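Side-chain contacts in OsmC family peroxiredoxin (Aquifex aeolicus, PDB 2E8E), which probably reduces organic hydroperoxides through a pair of redox-active cysteines, as other members of the OsmC family do: residues Ser111-Ala114 against Met115-Pro118; Lys30-Pro34 against Met35-Leu39; Tyr87-Val90 against Gly91-Glu95. All blocks are in the same frame, centred on the assembly; numbering follows the deposited sequence.

Interaction 1. Residues Ser111-Ala114 against Met115-Pro118; sequences SVLA and MVKP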
# COMPACT_ATOMS: atom_id res chain seq x y z
N SER A 111 9.61 5.81 2.64
CA SER A 111 9.66 5.38 1.25
C SER A 111 8.29 5.34 0.56
O SER A 111 8.15 5.83 -0.57
CB SER A 111 10.31 3.99 1.15
OG SER A 111 11.65 4.03 1.59
N VAL A 112 7.30 4.77 1.22
CA VAL A 112 5.96 4.68 0.64
C VAL A 112 5.39 6.07 0.35
O VAL A 112 4.91 6.34 -0.75
CB VAL A 112 4.98 3.91 1.57
CG1 VAL A 112 3.59 3.88 0.96
CG2 VAL A 112 5.50 2.49 1.81
N LEU A 113 5.45 6.96 1.34
CA LEU A 113 4.92 8.30 1.17
C LEU A 113 5.62 9.08 0.06
O LEU A 113 4.98 9.83 -0.68
CB LEU A 113 5.03 9.09 2.48
CG LEU A 113 4.38 10.47 2.49
CD1 LEU A 113 2.88 10.34 2.19
CD2 LEU A 113 4.59 11.13 3.84
N ALA A 114 6.93 8.89 -0.06
CA ALA A 114 7.71 9.58 -1.09
C ALA A 114 7.23 9.23 -2.49
O ALA A 114 7.30 10.06 -3.40
CB ALA A 114 9.18 9.23 -0.95
N MET A 115 6.74 8.01 -2.66
CA MET A 115 6.28 7.56 -3.97
C MET A 115 4.94 8.13 -4.42
O MET A 115 4.70 8.25 -5.62
CB MET A 115 6.23 6.03 -4.01
CG MET A 115 7.61 5.38 -4.02
SD MET A 115 7.58 3.61 -4.35
CE MET A 115 7.30 3.61 -6.07
N VAL A 116 4.06 8.48 -3.49
CA VAL A 116 2.76 9.02 -3.88
C VAL A 116 2.65 10.52 -3.71
O VAL A 116 1.73 11.15 -4.23
CB VAL A 116 1.61 8.34 -3.10
CG1 VAL A 116 1.66 6.83 -3.31
CG2 VAL A 116 1.70 8.68 -1.62
N LYS A 117 3.60 11.10 -2.98
CA LYS A 117 3.62 12.53 -2.72
C LYS A 117 3.41 13.43 -3.95
O LYS A 117 2.64 14.40 -3.89
CB LYS A 117 4.93 12.90 -2.01
CG LYS A 117 4.74 13.64 -0.70
CD LYS A 117 5.96 13.53 0.21
CE LYS A 117 7.23 14.03 -0.46
NZ LYS A 117 8.37 14.04 0.50
N PRO A 118 4.07 13.12 -5.08
CA PRO A 118 3.94 13.92 -6.31
C PRO A 118 2.59 13.83 -7.04
O PRO A 118 2.40 14.45 -8.09
CB PRO A 118 5.07 13.39 -7.19
CG PRO A 118 6.07 12.87 -6.20
CD PRO A 118 5.18 12.16 -5.21

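Interaction 2. Residues Lys30-Pro34 against Met35-Leu39; sequences KGLNP and MELLL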
# COMPACT_ATOMS: atom_id res chain seq x y z
N LYS A 30 -13.53 -8.88 -1.77
CA LYS A 30 -14.05 -9.54 -0.58
C LYS A 30 -13.03 -9.64 0.55
O LYS A 30 -13.22 -10.39 1.50
CB LYS A 30 -14.57 -10.93 -0.93
CG LYS A 30 -15.76 -10.90 -1.87
CD LYS A 30 -16.30 -12.30 -2.15
CE LYS A 30 -17.51 -12.25 -3.06
NZ LYS A 30 -18.13 -13.59 -3.25
N GLY A 31 -11.95 -8.87 0.43
CA GLY A 31 -10.92 -8.88 1.45
C GLY A 31 -10.57 -7.46 1.81
O GLY A 31 -11.42 -6.57 1.74
N LEU A 32 -9.32 -7.23 2.21
CA LEU A 32 -8.87 -5.89 2.57
C LEU A 32 -8.95 -5.00 1.33
O LEU A 32 -8.50 -5.39 0.25
CB LEU A 32 -7.43 -5.94 3.08
CG LEU A 32 -7.20 -6.68 4.40
CD1 LEU A 32 -5.78 -7.21 4.47
CD2 LEU A 32 -7.49 -5.74 5.56
N ASN A 33 -9.52 -3.81 1.47
CA ASN A 33 -9.66 -2.89 0.35
C ASN A 33 -8.27 -2.39 -0.07
O ASN A 33 -7.52 -1.88 0.75
CB ASN A 33 -10.55 -1.72 0.75
CG ASN A 33 -10.67 -0.69 -0.34
OD1 ASN A 33 -9.95 0.32 -0.35
ND2 ASN A 33 -11.55 -0.94 -1.31
N PRO A 34 -7.92 -2.53 -1.36
CA PRO A 34 -6.61 -2.08 -1.85
C PRO A 34 -6.22 -0.64 -1.52
O PRO A 34 -5.09 -0.37 -1.12
CB PRO A 34 -6.69 -2.34 -3.35
CG PRO A 34 -7.57 -3.57 -3.41
CD PRO A 34 -8.67 -3.21 -2.43
N MET A 35 -7.15 0.30 -1.71
CA MET A 35 -6.84 1.69 -1.42
C MET A 35 -6.72 1.94 0.08
O MET A 35 -5.98 2.83 0.51
CB MET A 35 -7.88 2.60 -2.07
CG MET A 35 -7.56 2.86 -3.56
SD MET A 35 -6.13 3.97 -3.87
CE MET A 35 -7.02 5.52 -3.93
N GLU A 36 -7.44 1.17 0.90
CA GLU A 36 -7.29 1.32 2.34
C GLU A 36 -5.91 0.77 2.70
O GLU A 36 -5.22 1.30 3.57
CB GLU A 36 -8.39 0.57 3.11
CG GLU A 36 -9.72 1.29 3.11
CD GLU A 36 -10.79 0.58 3.92
OE1 GLU A 36 -10.50 -0.48 4.52
OE2 GLU A 36 -11.93 1.09 3.96
N LEU A 37 -5.50 -0.30 2.01
CA LEU A 37 -4.19 -0.90 2.26
C LEU A 37 -3.07 0.08 1.90
O LEU A 37 -2.00 0.06 2.51
CB LEU A 37 -4.01 -2.21 1.48
CG LEU A 37 -4.74 -3.41 2.10
CD1 LEU A 37 -4.45 -4.66 1.28
CD2 LEU A 37 -4.26 -3.60 3.54
N LEU A 38 -3.30 0.94 0.91
CA LEU A 38 -2.28 1.92 0.56
C LEU A 38 -2.10 2.86 1.75
O LEU A 38 -0.97 3.21 2.12
CB LEU A 38 -2.68 2.72 -0.69
CG LEU A 38 -1.77 3.93 -0.99
CD1 LEU A 38 -0.33 3.44 -1.20
CD2 LEU A 38 -2.26 4.66 -2.23
N LEU A 39 -3.20 3.27 2.37
CA LEU A 39 -3.11 4.16 3.52
C LEU A 39 -2.40 3.44 4.67
O LEU A 39 -1.63 4.05 5.41
CB LEU A 39 -4.50 4.64 3.97
CG LEU A 39 -5.24 5.56 3.00
CD1 LEU A 39 -6.59 5.91 3.59
CD2 LEU A 39 -4.43 6.84 2.75
O HOH W 1 -10.61 -3.08 4.00

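Interaction 3. Residues Tyr87-Val90 against Gly91-Glu95; sequences YVAV and GKVEE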
# COMPACT_ATOMS: atom_id res chain seq x y z
N TYR A 87 -0.69 12.45 13.43
CA TYR A 87 0.11 11.64 14.34
C TYR A 87 -0.17 12.06 15.77
O TYR A 87 -0.11 13.25 16.09
CB TYR A 87 1.60 11.84 14.07
CG TYR A 87 2.06 11.50 12.68
CD1 TYR A 87 2.63 10.26 12.39
CD2 TYR A 87 1.95 12.43 11.64
CE1 TYR A 87 3.09 9.95 11.11
CE2 TYR A 87 2.40 12.13 10.36
CZ TYR A 87 2.98 10.89 10.10
OH TYR A 87 3.44 10.61 8.84
N VAL A 88 -0.47 11.09 16.63
CA VAL A 88 -0.72 11.38 18.04
C VAL A 88 0.24 10.54 18.87
O VAL A 88 0.17 9.31 18.86
CB VAL A 88 -2.18 11.03 18.44
CG1 VAL A 88 -2.37 11.27 19.94
CG2 VAL A 88 -3.16 11.88 17.65
N ALA A 89 1.16 11.20 19.57
CA ALA A 89 2.11 10.49 20.41
C ALA A 89 1.58 10.58 21.84
O ALA A 89 1.21 11.66 22.29
CB ALA A 89 3.49 11.12 20.31
N VAL A 90 1.55 9.45 22.53
CA VAL A 90 1.05 9.39 23.89
C VAL A 90 2.16 8.99 24.85
O VAL A 90 2.83 7.98 24.63
CB VAL A 90 -0.10 8.36 24.01
CG1 VAL A 90 -0.65 8.35 25.43
CG2 VAL A 90 -1.20 8.68 23.00
N GLY A 91 2.36 9.78 25.91
CA GLY A 91 3.39 9.47 26.88
C GLY A 91 4.14 10.73 27.29
O GLY A 91 3.60 11.83 27.21
N LYS A 92 5.38 10.57 27.74
CA LYS A 92 6.19 11.72 28.11
C LYS A 92 6.93 12.09 26.83
O LYS A 92 8.11 11.80 26.68
CB LYS A 92 7.18 11.36 29.21
CG LYS A 92 6.54 10.94 30.53
CD LYS A 92 7.62 10.53 31.54
CE LYS A 92 7.02 9.98 32.83
NZ LYS A 92 6.32 11.03 33.62
N VAL A 93 6.20 12.71 25.91
CA VAL A 93 6.75 13.11 24.62
C VAL A 93 6.61 14.61 24.41
O VAL A 93 5.52 15.17 24.56
CB VAL A 93 6.01 12.38 23.47
CG1 VAL A 93 6.69 12.67 22.14
CG2 VAL A 93 5.97 10.89 23.74
N GLU A 94 7.71 15.26 24.07
CA GLU A 94 7.70 16.70 23.84
C GLU A 94 7.24 16.96 22.41
O GLU A 94 7.67 16.27 21.48
CB GLU A 94 9.09 17.27 24.07
CG GLU A 94 9.60 17.00 25.47
CD GLU A 94 11.08 17.30 25.62
OE1 GLU A 94 11.46 18.49 25.54
OE2 GLU A 94 11.85 16.35 25.82
N GLU A 95 6.36 17.94 22.25
CA GLU A 95 5.84 18.28 20.93
C GLU A 95 6.96 18.52 19.93
O GLU A 95 6.83 18.18 18.75
CB GLU A 95 4.94 19.52 21.06
CG GLU A 95 4.10 19.84 19.83
CD GLU A 95 4.76 20.85 18.91
OE1 GLU A 95 5.20 21.90 19.42
OE2 GLU A 95 4.83 20.60 17.69

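Interaction 1. Residues Ser111-Ala114 against Met115-Pro118
The planar carbonyl of Leu113 receives the N-H groups of Val116 and Lys117 from two quite different directions. Val116 N stands over one face, 65° out of the carbonyl plane and 3.3 Å from Leu113 O, whereas Lys117 N arrives nearly end-on, 3.0 Å from Leu113 O with a C=O...N angle of 165°. One acceptor thus serves both a three-residue and a four-residue bond. At Met115 the choice is also split, its N reaching Ser111 O and Val112 O by weak bonds alone. Such sharing is characteristic of an alpha-helix tightening into 3-10 turns at its C-terminal end, here helix 111-116, which directly follows Cys110. That cysteine pairs with Cys45 in another crystal of the protein but not in this reduced form, and Val112 packs on Cys45. Lys117 passes its CD 4.1 Å from Leu113 CG, the two chains crossing obliquely; a kink at chi3 (57°) then carries NZ to a hydrogen bond with Thr106 O. On the neighbouring flank Leu113 CD1 meets Val116 CG2 at 4.3 Å, and Val116 packs against Val116 of the second subunit.

Interaction 2. Residues Lys30-Pro34 against Met35-Leu39
Asn33 grips the first turn of helix 34-56 through its side-chain oxygen: Glu36 N donates to Asn33 OD1 at 2.9 Å, in the carbonyl plane and on a lone pair, a textbook N-cap. The Asn33 chi1 of 177° holds CG beside the carbonyl carbon, and from there OD1 bends back over the first turn. The reciprocal arm of a capping box is present only through water 1, which accepts from Asn33 N and donates to Glu36 OE1 at 2.7 Å. Alongside this bridge, Glu36 CG lies 3.6 Å from Asn33 OD1. Replacing Asn33 by alanine would remove OD1 and is likely to leave Glu36 N at the helix start without its side-chain acceptor. Behind the cap the regular bonds begin, with Leu37 N 2.9 Å from Asn33 O and Leu38 N 3.0 Å from Pro34 O. Flanking them is a hydrophobic staple, in which Leu32, just ahead of the cap, meets Leu37 at about a right angle: Leu32 CB touches Leu37 CD1 at 3.7 Å. Farther out, Leu32 rests on Ile25 and Leu37 on Ala27 of strand 24-28, fastening the helix start to that sheet, while the second subunit brings Ile22 against Leu32. The Glu36 side chain comes within about 4 Å of a bound DTT molecule, and Glu36 OE2 is hydrogen-bonded to Ser21 OG of the second subunit.

Interaction 3. Residues Tyr87-Val90 against Gly91-Glu95
Ala89 and Val93 face each other across the bend that ends strand 80-90, with Ala89 CB 4.0 Å from Val93 CG1. This light apolar touch, one methyl against another, is the one place where side chains of the two segments meet. A Val93 chi1 of -174° sets CG1 beside its own carbonyl carbon, the branch that meets the alanine. The tight part is the backbone at the corner itself. With phi 137°, Gly91 leaves no place for a beta carbon, which would fall 2.3 Å from Val90 O. Glycine is thus the residue that lets the chain leave the strand so sharply. An inverse gamma turn centred on Lys92 follows, closed by a weak bond from Val93 N to Gly91 O (3.0 Å). The loose side lies beyond it, where the side chains of Lys92, Glu94 and Glu95 reach toward solvent, away from the buried Ala89-Val93 pair. The whole is a strand-to-helix connection, with Glu94 at the N-cap position of helix 95-109. Around it, Ala89 rests on Leu98 of that helix, Val93 on the loop residue Gln59, and Val90 on Asp63 of strand 60-72, while Glu95 OE2 is hydrogen-bonded to Trp126 NE1 of strand 121-130.

In the fold
Read from the N terminus, the contacts come in series, 2, then 3, then 1, and none nests in or crosses another. Interaction 2 closes the loop from the antiparallel sheet of strands 3-12, 15-19 and 24-28 into helix 34-56. Interaction 3 turns strand 80-90 of the mixed sheet toward helix 95-109, and lies on the opposite side of the chain's centre from interaction 2, about 28 Å between centres. Interaction 1 ends the short helix 111-116 ahead of strand 121-130. Interactions 1 and 2 also meet across the dimer, because Val112 packs on Met35 of the second subunit, whereas interaction 3 is untouched by the other chain.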